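Local structure of 2-oxo-1,2-dihydroquinoline 8-monooxygenase, oxygenase component (Pseudomonas putida, 1Z02) at residues Q83-G88 with G132-T137; G88-E93 with Y437-I442; H108-D113 with V120-N125; T138-E143 with F151-D156. The protein catalyses the 8-hydroxylation of 2-oxo-1,2-dihydroquinoline as the oxygenase component of a Rieske non-heme iron monooxygenase, with a [2Fe-2S] cluster and a separate iron site. All blocks are in the same frame, centred on the assembly; numbering follows the deposited sequence.

Contact 1: residues Q83-G88 with G132-T137; sequences QCLHRG and GTTGVT. With FES (Fe2/s2 (inorganic) cluster), chain H.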
loop_
_atom_site.group_PDB
_atom_site.type_symbol
_atom_site.label_atom_id
_atom_site.label_comp_id
_atom_site.label_asym_id
_atom_site.label_seq_id
_atom_site.Cartn_x
_atom_site.Cartn_y
_atom_site.Cartn_z
ATOM N N GLN A 83 -7.455 20.775 -11.026
ATOM C CA GLN A 83 -8.011 20.830 -9.670
ATOM C C GLN A 83 -9.035 21.952 -9.542
ATOM O O GLN A 83 -8.693 23.128 -9.610
ATOM C CB GLN A 83 -6.902 21.065 -8.640
ATOM C CG GLN A 83 -7.410 21.147 -7.196
ATOM C CD GLN A 83 -6.372 21.716 -6.243
ATOM O OE1 GLN A 83 -6.008 22.897 -6.327
ATOM N NE2 GLN A 83 -5.882 20.877 -5.334
ATOM N N CYS A 84 -10.294 21.585 -9.361
ATOM C CA CYS A 84 -11.354 22.571 -9.220
ATOM C C CYS A 84 -11.184 23.273 -7.879
ATOM O O CYS A 84 -10.920 22.610 -6.872
ATOM C CB CYS A 84 -12.717 21.886 -9.275
ATOM S SG CYS A 84 -14.090 23.063 -9.175
ATOM N N LEU A 85 -11.339 24.604 -7.885
ATOM C CA LEU A 85 -11.207 25.451 -6.689
ATOM C C LEU A 85 -12.301 25.201 -5.692
ATOM O O LEU A 85 -12.141 25.491 -4.509
ATOM C CB LEU A 85 -11.354 26.932 -7.014
ATOM C CG LEU A 85 -10.791 27.569 -8.250
ATOM C CD1 LEU A 85 -11.113 29.053 -8.307
ATOM C CD2 LEU A 85 -9.347 27.314 -8.225
ATOM N N HIS A 86 -13.445 24.740 -6.179
ATOM C CA HIS A 86 -14.552 24.504 -5.286
ATOM C C HIS A 86 -14.218 23.411 -4.289
ATOM O O HIS A 86 -13.924 23.703 -3.129
ATOM C CB HIS A 86 -15.821 24.118 -6.047
ATOM C CG HIS A 86 -17.042 24.097 -5.181
ATOM N ND1 HIS A 86 -18.133 23.288 -5.435
ATOM C CD2 HIS A 86 -17.347 24.779 -4.051
ATOM C CE1 HIS A 86 -19.045 23.472 -4.504
ATOM N NE2 HIS A 86 -18.594 24.374 -3.647
ATOM N N ARG A 87 -14.255 22.159 -4.739
ATOM C CA ARG A 87 -13.976 21.041 -3.849
ATOM C C ARG A 87 -12.899 20.053 -4.302
ATOM O O ARG A 87 -12.953 18.868 -3.980
ATOM C CB ARG A 87 -15.286 20.326 -3.511
ATOM C CG ARG A 87 -16.312 21.297 -2.940
ATOM C CD ARG A 87 -17.471 20.612 -2.257
ATOM N NE ARG A 87 -17.033 19.877 -1.076
ATOM C CZ ARG A 87 -17.851 19.407 -0.143
ATOM N NH1 ARG A 87 -17.357 18.746 0.891
ATOM N NH2 ARG A 87 -19.158 19.605 -0.242
ATOM N N GLY A 88 -11.926 20.567 -5.054
ATOM C CA GLY A 88 -10.767 19.788 -5.475
ATOM C C GLY A 88 -10.846 18.617 -6.427
ATOM O O GLY A 88 -9.909 17.814 -6.499
ATOM N N GLY A 132 -15.131 35.440 -10.816
ATOM C CA GLY A 132 -14.213 36.495 -11.217
ATOM C C GLY A 132 -13.178 36.916 -10.184
ATOM O O GLY A 132 -12.218 37.611 -10.531
ATOM N N THR A 133 -13.349 36.497 -8.928
ATOM C CA THR A 133 -12.414 36.877 -7.867
ATOM C C THR A 133 -11.216 35.939 -7.728
ATOM O O THR A 133 -10.330 36.179 -6.911
ATOM C CB THR A 133 -13.117 36.979 -6.490
ATOM O OG1 THR A 133 -13.410 35.671 -5.988
ATOM C CG2 THR A 133 -14.419 37.758 -6.621
ATOM N N THR A 134 -11.186 34.885 -8.539
ATOM C CA THR A 134 -10.087 33.931 -8.508
ATOM C C THR A 134 -10.115 33.027 -9.748
ATOM O O THR A 134 -10.917 33.220 -10.665
ATOM C CB THR A 134 -10.143 33.065 -7.210
ATOM O OG1 THR A 134 -9.007 32.195 -7.156
ATOM C CG2 THR A 134 -11.424 32.239 -7.163
ATOM N N GLY A 135 -9.223 32.047 -9.775
ATOM C CA GLY A 135 -9.161 31.127 -10.895
ATOM C C GLY A 135 -8.090 30.084 -10.646
ATOM O O GLY A 135 -7.475 30.056 -9.573
ATOM N N VAL A 136 -7.867 29.210 -11.622
ATOM C CA VAL A 136 -6.846 28.175 -11.488
ATOM C C VAL A 136 -5.585 28.569 -12.239
ATOM O O VAL A 136 -5.618 29.413 -13.136
ATOM C CB VAL A 136 -7.330 26.810 -12.021
ATOM C CG1 VAL A 136 -8.463 26.285 -11.156
ATOM C CG2 VAL A 136 -7.786 26.940 -13.464
ATOM N N THR A 137 -4.470 27.957 -11.861
ATOM C CA THR A 137 -3.191 28.252 -12.490
ATOM C C THR A 137 -3.168 27.859 -13.971
ATOM O O THR A 137 -3.777 26.859 -14.371
ATOM C CB THR A 137 -2.042 27.496 -11.774
ATOM O OG1 THR A 137 -2.100 27.759 -10.365
ATOM C CG2 THR A 137 -0.676 27.954 -12.307
HETATM FE FE1 FES H . -17.893 21.779 -7.252
HETATM FE FE2 FES H . -15.926 21.467 -8.983
HETATM S S1 FES H . -17.680 22.711 -9.206
HETATM S S2 FES H . -16.108 20.408 -7.058
#

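Contact 2: residues G88-E93 with Y437-I442; sequences GVRLSE and YKVEQI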
loop_
_atom_site.group_PDB
_atom_site.type_symbol
_atom_site.label_atom_id
_atom_site.label_comp_id
_atom_site.label_asym_id
_atom_site.label_seq_id
_atom_site.Cartn_x
_atom_site.Cartn_y
_atom_site.Cartn_z
ATOM N N GLY A 88 -11.926 20.567 -5.054
ATOM C CA GLY A 88 -10.767 19.788 -5.475
ATOM C C GLY A 88 -10.846 18.617 -6.427
ATOM O O GLY A 88 -9.909 17.814 -6.499
ATOM N N VAL A 89 -11.959 18.511 -7.139
ATOM C CA VAL A 89 -12.160 17.460 -8.113
ATOM C C VAL A 89 -11.249 17.699 -9.308
ATOM O O VAL A 89 -10.974 18.847 -9.679
ATOM C CB VAL A 89 -13.623 17.456 -8.603
ATOM C CG1 VAL A 89 -13.777 16.571 -9.807
ATOM C CG2 VAL A 89 -14.536 16.985 -7.493
ATOM N N ARG A 90 -10.781 16.606 -9.899
ATOM C CA ARG A 90 -9.928 16.647 -11.081
ATOM C C ARG A 90 -10.853 16.879 -12.281
ATOM O O ARG A 90 -11.707 16.037 -12.591
ATOM C CB ARG A 90 -9.191 15.311 -11.220
ATOM C CG ARG A 90 -7.703 15.453 -11.438
ATOM C CD ARG A 90 -6.872 14.278 -10.954
ATOM N NE ARG A 90 -7.581 13.008 -10.860
ATOM C CZ ARG A 90 -6.986 11.862 -10.533
ATOM N NH1 ARG A 90 -7.685 10.731 -10.450
ATOM N NH2 ARG A 90 -5.679 11.840 -10.304
ATOM N N LEU A 91 -10.692 18.019 -12.945
ATOM C CA LEU A 91 -11.525 18.365 -14.089
ATOM C C LEU A 91 -11.458 17.356 -15.232
ATOM O O LEU A 91 -12.459 17.111 -15.904
ATOM C CB LEU A 91 -11.136 19.749 -14.628
ATOM C CG LEU A 91 -11.075 20.899 -13.613
ATOM C CD1 LEU A 91 -10.504 22.133 -14.300
ATOM C CD2 LEU A 91 -12.457 21.189 -13.057
ATOM N N SER A 92 -10.279 16.773 -15.436
ATOM C CA SER A 92 -10.043 15.813 -16.506
ATOM C C SER A 92 -10.736 14.462 -16.368
ATOM O O SER A 92 -10.797 13.716 -17.330
ATOM C CB SER A 92 -8.535 15.568 -16.653
ATOM O OG SER A 92 -8.027 14.855 -15.541
ATOM N N GLU A 93 -11.260 14.137 -15.193
ATOM C CA GLU A 93 -11.887 12.829 -15.023
ATOM C C GLU A 93 -13.132 12.639 -15.872
ATOM O O GLU A 93 -13.468 11.524 -16.260
ATOM C CB GLU A 93 -12.196 12.586 -13.545
ATOM C CG GLU A 93 -10.958 12.186 -12.760
ATOM C CD GLU A 93 -11.269 11.621 -11.405
ATOM O OE1 GLU A 93 -12.188 10.787 -11.310
ATOM O OE2 GLU A 93 -10.586 11.992 -10.437
ATOM N N TYR A 437 0.338 7.652 -15.038
ATOM C CA TYR A 437 0.576 9.037 -15.431
ATOM C C TYR A 437 -0.673 9.720 -15.984
ATOM O O TYR A 437 -1.087 10.771 -15.488
ATOM C CB TYR A 437 1.700 9.045 -16.471
ATOM C CG TYR A 437 1.980 10.383 -17.113
ATOM C CD1 TYR A 437 2.424 11.467 -16.357
ATOM C CD2 TYR A 437 1.815 10.559 -18.487
ATOM C CE1 TYR A 437 2.698 12.695 -16.962
ATOM C CE2 TYR A 437 2.086 11.767 -19.091
ATOM C CZ TYR A 437 2.528 12.831 -18.331
ATOM O OH TYR A 437 2.828 14.020 -18.957
ATOM N N LYS A 438 -1.272 9.121 -17.013
ATOM C CA LYS A 438 -2.478 9.676 -17.622
ATOM C C LYS A 438 -3.708 9.384 -16.766
ATOM O O LYS A 438 -3.989 8.228 -16.437
ATOM C CB LYS A 438 -2.654 9.103 -19.034
ATOM C CG LYS A 438 -1.501 9.474 -19.964
ATOM C CD LYS A 438 -1.543 8.730 -21.299
ATOM C CE LYS A 438 -2.563 9.318 -22.252
ATOM N NZ LYS A 438 -2.447 8.680 -23.602
ATOM N N VAL A 439 -4.433 10.436 -16.397
ATOM C CA VAL A 439 -5.626 10.278 -15.578
ATOM C C VAL A 439 -6.707 9.497 -16.316
ATOM O O VAL A 439 -7.043 9.807 -17.465
ATOM C CB VAL A 439 -6.193 11.652 -15.154
ATOM C CG1 VAL A 439 -7.449 11.468 -14.320
ATOM C CG2 VAL A 439 -5.154 12.417 -14.365
ATOM N N GLU A 440 -7.240 8.476 -15.643
ATOM C CA GLU A 440 -8.283 7.624 -16.205
ATOM C C GLU A 440 -9.594 8.396 -16.196
ATOM O O GLU A 440 -9.940 9.038 -15.199
ATOM C CB GLU A 440 -8.427 6.351 -15.370
ATOM C CG GLU A 440 -8.940 5.153 -16.158
ATOM C CD GLU A 440 -9.197 3.947 -15.282
ATOM O OE1 GLU A 440 -9.400 2.842 -15.825
ATOM O OE2 GLU A 440 -9.200 4.107 -14.046
ATOM N N GLN A 441 -10.334 8.322 -17.298
ATOM C CA GLN A 441 -11.584 9.055 -17.392
ATOM C C GLN A 441 -12.882 8.332 -17.057
ATOM O O GLN A 441 -12.981 7.106 -17.089
ATOM C CB GLN A 441 -11.681 9.718 -18.765
ATOM C CG GLN A 441 -10.523 10.674 -19.005
ATOM C CD GLN A 441 -10.662 11.484 -20.271
ATOM O OE1 GLN A 441 -9.759 12.239 -20.634
ATOM N NE2 GLN A 441 -11.794 11.342 -20.947
ATOM N N ILE A 442 -13.848 9.182 -16.713
ATOM C CA ILE A 442 -15.228 8.933 -16.297
ATOM C C ILE A 442 -15.389 8.422 -14.885
ATOM O O ILE A 442 -16.517 8.075 -14.492
ATOM C CB ILE A 442 -16.008 7.946 -17.151
ATOM C CG1 ILE A 442 -15.640 6.560 -16.750
ATOM C CG2 ILE A 442 -15.798 8.157 -18.553
ATOM C CD1 ILE A 442 -16.477 5.570 -17.396
HETATM O O HOH W 1 -11.822 8.387 -12.973
#

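Contact 3: residues H108-D113 with V120-N125; sequences HGFTFD and VTIVAN. With FES (Fe2/s2 (inorganic) cluster), chain H.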
loop_
_atom_site.group_PDB
_atom_site.type_symbol
_atom_site.label_atom_id
_atom_site.label_comp_id
_atom_site.label_asym_id
_atom_site.label_seq_id
_atom_site.Cartn_x
_atom_site.Cartn_y
_atom_site.Cartn_z
ATOM N N HIS A 108 -20.149 20.613 -9.922
ATOM C CA HIS A 108 -21.109 21.707 -9.774
ATOM C C HIS A 108 -21.016 22.761 -10.871
ATOM O O HIS A 108 -21.733 23.759 -10.837
ATOM C CB HIS A 108 -20.942 22.393 -8.421
ATOM C CG HIS A 108 -21.095 21.475 -7.251
ATOM N ND1 HIS A 108 -20.022 20.881 -6.622
ATOM C CD2 HIS A 108 -22.198 21.040 -6.601
ATOM C CE1 HIS A 108 -20.459 20.120 -5.635
ATOM N NE2 HIS A 108 -21.777 20.198 -5.602
ATOM N N GLY A 109 -20.114 22.569 -11.824
ATOM C CA GLY A 109 -20.022 23.518 -12.914
ATOM C C GLY A 109 -19.135 24.740 -12.807
ATOM O O GLY A 109 -19.320 25.685 -13.587
ATOM N N PHE A 110 -18.204 24.753 -11.854
ATOM C CA PHE A 110 -17.284 25.878 -11.749
ATOM C C PHE A 110 -16.640 25.884 -13.130
ATOM O O PHE A 110 -16.193 24.846 -13.614
ATOM C CB PHE A 110 -16.233 25.628 -10.667
ATOM C CG PHE A 110 -16.570 26.244 -9.326
ATOM C CD1 PHE A 110 -17.824 26.047 -8.745
ATOM C CD2 PHE A 110 -15.618 27.008 -8.642
ATOM C CE1 PHE A 110 -18.132 26.610 -7.490
ATOM C CE2 PHE A 110 -15.904 27.572 -7.397
ATOM C CZ PHE A 110 -17.165 27.375 -6.814
ATOM N N THR A 111 -16.616 27.042 -13.778
ATOM C CA THR A 111 -16.071 27.126 -15.130
ATOM C C THR A 111 -14.879 28.061 -15.238
ATOM O O THR A 111 -14.894 29.179 -14.709
ATOM C CB THR A 111 -17.172 27.564 -16.114
ATOM O OG1 THR A 111 -18.307 26.697 -15.974
ATOM C CG2 THR A 111 -16.672 27.485 -17.532
ATOM N N PHE A 112 -13.844 27.603 -15.936
ATOM C CA PHE A 112 -12.628 28.393 -16.064
ATOM C C PHE A 112 -12.244 28.733 -17.496
ATOM O O PHE A 112 -12.483 27.955 -18.423
ATOM C CB PHE A 112 -11.464 27.667 -15.377
ATOM C CG PHE A 112 -11.804 27.166 -14.008
ATOM C CD1 PHE A 112 -12.327 25.894 -13.834
ATOM C CD2 PHE A 112 -11.658 27.987 -12.899
ATOM C CE1 PHE A 112 -12.706 25.443 -12.571
ATOM C CE2 PHE A 112 -12.033 27.550 -11.633
ATOM C CZ PHE A 112 -12.559 26.274 -11.467
ATOM N N ASP A 113 -11.649 29.910 -17.658
ATOM C CA ASP A 113 -11.208 30.380 -18.963
ATOM C C ASP A 113 -9.906 29.672 -19.320
ATOM O O ASP A 113 -8.953 29.690 -18.547
ATOM C CB ASP A 113 -10.989 31.886 -18.924
ATOM C CG ASP A 113 -10.640 32.441 -20.272
ATOM O OD1 ASP A 113 -11.341 32.186 -21.225
ATOM O OD2 ASP A 113 -9.660 33.139 -20.425
ATOM N N VAL A 120 -14.842 32.132 -14.658
ATOM C CA VAL A 120 -15.752 32.989 -15.415
ATOM C C VAL A 120 -17.226 32.842 -15.065
ATOM O O VAL A 120 -18.029 33.717 -15.373
ATOM C CB VAL A 120 -15.575 32.770 -16.929
ATOM C CG1 VAL A 120 -14.139 33.087 -17.327
ATOM C CG2 VAL A 120 -15.925 31.349 -17.301
ATOM N N THR A 121 -17.582 31.740 -14.414
ATOM C CA THR A 121 -18.965 31.520 -14.019
ATOM C C THR A 121 -19.088 30.182 -13.312
ATOM O O THR A 121 -18.123 29.427 -13.242
ATOM C CB THR A 121 -19.901 31.516 -15.255
ATOM O OG1 THR A 121 -21.276 31.546 -14.835
ATOM C CG2 THR A 121 -19.654 30.270 -16.092
ATOM N N ILE A 122 -20.270 29.911 -12.769
ATOM C CA ILE A 122 -20.566 28.639 -12.107
ATOM C C ILE A 122 -21.927 28.221 -12.674
ATOM O O ILE A 122 -22.936 28.881 -12.428
ATOM C CB ILE A 122 -20.681 28.784 -10.564
ATOM C CG1 ILE A 122 -19.363 29.290 -9.979
ATOM C CG2 ILE A 122 -21.013 27.431 -9.934
ATOM C CD1 ILE A 122 -19.460 29.692 -8.541
ATOM N N VAL A 123 -21.956 27.133 -13.434
ATOM C CA VAL A 123 -23.205 26.680 -14.037
ATOM C C VAL A 123 -24.388 26.714 -13.071
ATOM O O VAL A 123 -25.470 27.176 -13.413
ATOM C CB VAL A 123 -23.065 25.247 -14.610
ATOM C CG1 VAL A 123 -24.395 24.773 -15.147
ATOM C CG2 VAL A 123 -22.034 25.229 -15.735
ATOM N N ALA A 124 -24.180 26.240 -11.853
ATOM C CA ALA A 124 -25.262 26.204 -10.874
ATOM C C ALA A 124 -25.495 27.495 -10.091
ATOM O O ALA A 124 -26.411 27.554 -9.265
ATOM C CB ALA A 124 -25.022 25.052 -9.897
ATOM N N ASN A 125 -24.694 28.525 -10.357
ATOM C CA ASN A 125 -24.806 29.787 -9.621
ATOM C C ASN A 125 -24.106 30.905 -10.398
ATOM O O ASN A 125 -23.044 31.377 -9.996
ATOM C CB ASN A 125 -24.134 29.606 -8.259
ATOM C CG ASN A 125 -24.621 30.584 -7.209
ATOM O OD1 ASN A 125 -25.330 31.547 -7.502
ATOM N ND2 ASN A 125 -24.226 30.336 -5.959
HETATM FE FE1 FES H . -17.893 21.779 -7.252
HETATM FE FE2 FES H . -15.926 21.467 -8.983
HETATM S S1 FES H . -17.680 22.711 -9.206
HETATM S S2 FES H . -16.108 20.408 -7.058
#

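Contact 4: residues T138-E143 with F151-D156; sequences TYPVHE and FVREDD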
loop_
_atom_site.group_PDB
_atom_site.type_symbol
_atom_site.label_atom_id
_atom_site.label_comp_id
_atom_site.label_asym_id
_atom_site.label_seq_id
_atom_site.Cartn_x
_atom_site.Cartn_y
_atom_site.Cartn_z
ATOM N N THR A 138 -2.473 28.651 -14.781
ATOM C CA THR A 138 -2.330 28.349 -16.201
ATOM C C THR A 138 -0.894 27.915 -16.437
ATOM O O THR A 138 0.018 28.382 -15.761
ATOM C CB THR A 138 -2.587 29.583 -17.112
ATOM O OG1 THR A 138 -1.602 30.586 -16.848
ATOM C CG2 THR A 138 -3.975 30.155 -16.881
ATOM N N TYR A 139 -0.688 27.022 -17.395
ATOM C CA TYR A 139 0.658 26.562 -17.715
ATOM C C TYR A 139 0.946 26.799 -19.193
ATOM O O TYR A 139 0.241 26.293 -20.067
ATOM C CB TYR A 139 0.809 25.082 -17.366
ATOM C CG TYR A 139 0.514 24.806 -15.914
ATOM C CD1 TYR A 139 -0.743 24.371 -15.509
ATOM C CD2 TYR A 139 1.466 25.071 -14.932
ATOM C CE1 TYR A 139 -1.044 24.213 -14.162
ATOM C CE2 TYR A 139 1.172 24.919 -13.584
ATOM C CZ TYR A 139 -0.086 24.490 -13.209
ATOM O OH TYR A 139 -0.379 24.343 -11.874
ATOM N N PRO A 140 1.991 27.586 -19.491
ATOM C CA PRO A 140 2.344 27.877 -20.881
ATOM C C PRO A 140 2.574 26.608 -21.683
ATOM O O PRO A 140 3.232 25.688 -21.207
ATOM C CB PRO A 140 3.622 28.702 -20.752
ATOM C CG PRO A 140 3.454 29.400 -19.454
ATOM C CD PRO A 140 2.876 28.312 -18.561
ATOM N N VAL A 141 2.037 26.568 -22.896
ATOM C CA VAL A 141 2.199 25.414 -23.759
ATOM C C VAL A 141 2.939 25.777 -25.029
ATOM O O VAL A 141 2.721 26.839 -25.612
ATOM C CB VAL A 141 0.835 24.825 -24.177
ATOM C CG1 VAL A 141 1.030 23.696 -25.179
ATOM C CG2 VAL A 141 0.089 24.316 -22.948
ATOM N N HIS A 142 3.817 24.878 -25.451
ATOM C CA HIS A 142 4.563 25.061 -26.678
ATOM C C HIS A 142 4.579 23.724 -27.416
ATOM O O HIS A 142 5.335 22.816 -27.066
ATOM C CB HIS A 142 5.985 25.527 -26.384
ATOM C CG HIS A 142 6.768 25.855 -27.616
ATOM N ND1 HIS A 142 7.809 26.746 -27.627
ATOM C CD2 HIS A 142 6.666 25.405 -28.883
ATOM C CE1 HIS A 142 8.313 26.833 -28.844
ATOM N NE2 HIS A 142 7.636 26.025 -29.627
ATOM N N GLU A 143 3.732 23.615 -28.433
ATOM C CA GLU A 143 3.629 22.401 -29.235
ATOM C C GLU A 143 4.460 22.554 -30.510
ATOM O O GLU A 143 4.383 23.582 -31.189
ATOM C CB GLU A 143 2.164 22.145 -29.598
ATOM C CG GLU A 143 1.921 20.840 -30.355
ATOM C CD GLU A 143 0.461 20.605 -30.632
ATOM O OE1 GLU A 143 0.092 19.477 -31.007
ATOM O OE2 GLU A 143 -0.323 21.556 -30.475
ATOM N N PHE A 151 5.062 24.265 -19.556
ATOM C CA PHE A 151 5.951 24.899 -18.591
ATOM C C PHE A 151 5.300 24.725 -17.219
ATOM O O PHE A 151 4.397 25.491 -16.847
ATOM C CB PHE A 151 6.110 26.391 -18.900
ATOM C CG PHE A 151 7.130 27.083 -18.042
ATOM C CD1 PHE A 151 8.487 26.818 -18.201
ATOM C CD2 PHE A 151 6.736 27.975 -17.051
ATOM C CE1 PHE A 151 9.435 27.429 -17.384
ATOM C CE2 PHE A 151 7.683 28.595 -16.224
ATOM C CZ PHE A 151 9.033 28.317 -16.393
ATOM N N VAL A 152 5.752 23.712 -16.481
ATOM C CA VAL A 152 5.216 23.422 -15.155
ATOM C C VAL A 152 5.831 24.396 -14.157
ATOM O O VAL A 152 7.025 24.331 -13.857
ATOM C CB VAL A 152 5.534 21.969 -14.743
ATOM C CG1 VAL A 152 4.776 21.604 -13.455
ATOM C CG2 VAL A 152 5.155 21.026 -15.877
ATOM N N ARG A 153 5.004 25.299 -13.638
ATOM C CA ARG A 153 5.475 26.326 -12.719
ATOM C C ARG A 153 4.689 26.422 -11.421
ATOM O O ARG A 153 3.588 25.879 -11.302
ATOM C CB ARG A 153 5.420 27.687 -13.422
ATOM C CG ARG A 153 4.035 28.003 -13.962
ATOM C CD ARG A 153 3.885 29.443 -14.392
ATOM N NE ARG A 153 2.569 29.696 -14.977
ATOM C CZ ARG A 153 2.194 30.868 -15.481
ATOM N NH1 ARG A 153 0.981 31.014 -15.996
ATOM N NH2 ARG A 153 3.035 31.898 -15.465
ATOM N N GLU A 154 5.266 27.126 -10.449
ATOM C CA GLU A 154 4.604 27.344 -9.169
ATOM C C GLU A 154 3.497 28.356 -9.445
ATOM O O GLU A 154 3.581 29.135 -10.401
ATOM C CB GLU A 154 5.575 27.940 -8.148
ATOM C CG GLU A 154 6.912 27.237 -8.035
ATOM C CD GLU A 154 7.856 27.958 -7.098
ATOM O OE1 GLU A 154 7.753 27.764 -5.871
ATOM O OE2 GLU A 154 8.691 28.738 -7.593
ATOM N N ASP A 155 2.479 28.363 -8.592
ATOM C CA ASP A 155 1.340 29.268 -8.746
ATOM C C ASP A 155 1.715 30.735 -8.904
ATOM O O ASP A 155 1.043 31.482 -9.620
ATOM C CB ASP A 155 0.404 29.134 -7.542
ATOM C CG ASP A 155 -0.283 27.783 -7.483
ATOM O OD1 ASP A 155 -0.922 27.496 -6.461
ATOM O OD2 ASP A 155 -0.200 27.013 -8.457
ATOM N N ASP A 156 2.790 31.153 -8.245
ATOM C CA ASP A 156 3.202 32.555 -8.296
ATOM C C ASP A 156 4.308 32.946 -9.285
ATOM O O ASP A 156 4.776 34.088 -9.268
ATOM C CB ASP A 156 3.593 33.026 -6.888
ATOM C CG ASP A 156 4.747 32.225 -6.293
ATOM O OD1 ASP A 156 5.134 32.513 -5.134
ATOM O OD2 ASP A 156 5.263 31.314 -6.979
HETATM O O HOH W 2 1.492 25.283 -9.928
#

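Contact 1: residues Q83-G88 with G132-T137
Leu-85 makes the apolar part of this contact, with one methyl for each of two partners. CD1 of Leu-85 meets CG2 of Thr-134 tip to tip at 3.4 Å. CD2 of Leu-85 lies against CG1 of Val-136 at 3.2 Å. Both pairs are tighter than usual carbon contacts, so both methyls press closely on the loop 132-137. CG of Leu-85 stands anti to its carbonyl carbon (chi1 -39°), and this swings the branch onto that loop. Carbon also meets backbone oxygen here: CG1 of Val-136 lies 3.5 Å from O of Gln-83. No hydrogen bond joins the two segments.

Metal ligation belongs to the other side of 83-88. SG of Cys-84 binds iron FE2, and ND1 of His-86 binds iron FE1 at 2.4 Å; Cys-105 and His-108 complete the two-cysteine, two-histidine Rieske site. N of His-86 donates to SG of Cys-84 over 3.5 Å. NE2 of His-86 hydrogen-bonds to Asp-391 of the second subunit.

The ligand loop is thus backed by carbon on one side and carries iron on the other. The N-H bond would probably stabilise negative charge on the ligand sulfur, consistent with the N-H...S bonds known in Rieske centres.

Contact 2: residues G88-E93 with Y437-I442
The guanidinium of Arg-90 has CG1 of Val-439 over one face, 3.7 Å above the plane and nearer the border of the group than its centre. At its edge, in plane, lies the carboxylate carbon CD of Glu-93. NE and NH1 of Arg-90 both reach OE2 of Glu-93, each at 3.2 Å, in a side-on salt bridge to one oxygen. Both come from one face of the carboxylate: NE on the anti side of OE2, NH1 much farther out of the plane. A bend in the arginine chain (chi3 24°) turns the group back toward this acid.

CG1 of Val-439 is shared by three side chains of 88-93: besides Arg-90, it touches OG of Ser-92 at 3.6 Å and CG of Glu-93 at 3.9 Å. OG of Ser-92 has its own hydrogen bond to Asp-82. A leucine in place of Arg-90 would probably leave OE2 of Glu-93 without its charged mate and its carboxylate freer to turn.

A water ties the segments as well, donating to OE1 of Glu-93 at 2.9 Å and to O of Glu-440 at 3.0 Å.

The contact brings the end of the modelled chain, past helix 423-430, against the loop between strands 76-81 and 102-104. A backbone hydrogen bond between Val-439 and Gly-60 ties the tail to strand 58-63. Helix 363-376 of the second subunit packs on Glu-93 through Ala-371.

Contact 3: residues H108-D113 with V120-N125
The carbonyl O of Gly-109 takes two hydrogen bonds. N of Val-123 donates to O of Gly-109 across the contact at 3.0 Å and is nearly straight (170°). OG1 of Thr-111 donates to O of Gly-109 from the same segment at 2.8 Å; it lies beside its own backbone N (chi1 -53°), which brings it back to this oxygen. The two donors stand on opposite faces of the carbonyl plane. OG1 of Thr-111 also has a hydrogen bond with Ser-104. Gly-109 has no room for a side chain, since a CB would run into CB of Val-123 and be jammed against O of His-108.

Further along, Thr-111 and Thr-121 form an antiparallel hydrogen-bonded pair. N of Thr-111 donates to O of Thr-121, and N of Val-120 donates to O of Thr-111. These strands, 110-113 and 119-122, make a beta hairpin of the Rieske cluster-binding subdomain. Its 108-110 end carries cluster contacts: ND1 of His-108 binds iron FE1 at 2.4 Å, beside His-86.

Phe-110 and Ile-122 are the non-hydrogen-bonded pair, and their side chains point the same way. CD1 of Ile-122 sits over one face of the Phe-110 ring in a CH-pi contact, 3.9 Å from the ring centroid. CD1 of Phe-110 lies 3.4 Å from sulfur S1 of the cluster, and the ring stacks with His-86.

CG2 of Thr-121 packs on CB of Thr-111 at 3.7 Å. OG1 of Thr-121 hydrogen-bonds to Asn-277 of the second subunit, and NE2 of His-108 to Asp-218 there.

Contact 4: residues T138-E143 with F151-D156
N of Phe-151 donates to O of Pro-140 at 2.8 Å, which joins the residue before strand 141-144 to strand 147-152 near its end.

Arg-153 runs extended from CG to NE, back alongside Thr-138. Its NE (3.0 Å) and NH1 (2.8 Å) both donate to O of Thr-138, which lies in the guanidinium plane. NE comes nearly along the C=O axis, and NH1 from above the carbonyl plane. NH1 also makes a weak bond to OG1 of Thr-138. CD of Pro-140 lies over one face of the Arg-153 guanidinium, 3.7 Å above it. NH2 is salt-bridged to Asp-159. A methionine in place of Arg-153 would probably leave O of Thr-138 without both donors and Asp-159 without this salt bridge.

Tyr-139 turns its ring edge to O of Phe-151 and O of Arg-153. OH of Tyr-139 donates to a water at 2.9 Å, which in turn donates to O of Arg-153 and OD2 of Asp-155.

Two coplanar donors on O of Thr-138, the bond to Asp-159 and the proline over one face thus fix how the guanidinium is turned.

Contacts 1 and 3 both belong to the Rieske domain and supply three of the four cluster ligands. Their centres are 10 Å apart, and contact 3 is nested in the loop closed by contact 1. Leu-85 packs on Phe-112 between them. Contact 3 lies in the sheet of strands 102-104, 110-113 and 119-122, contact 4 in that of 43-49, 147-152 and 141-144. Contact 2 shares Gly-88 with contact 1, and their segments alternate along the chain. Contact 4 follows contact 1, 16 Å away between centres, and a probable hydrogen bond from Thr-137 to Asp-155 joins them. Contacts 1, 2 and 3 touch the second subunit, which places the cluster region at a subunit interface.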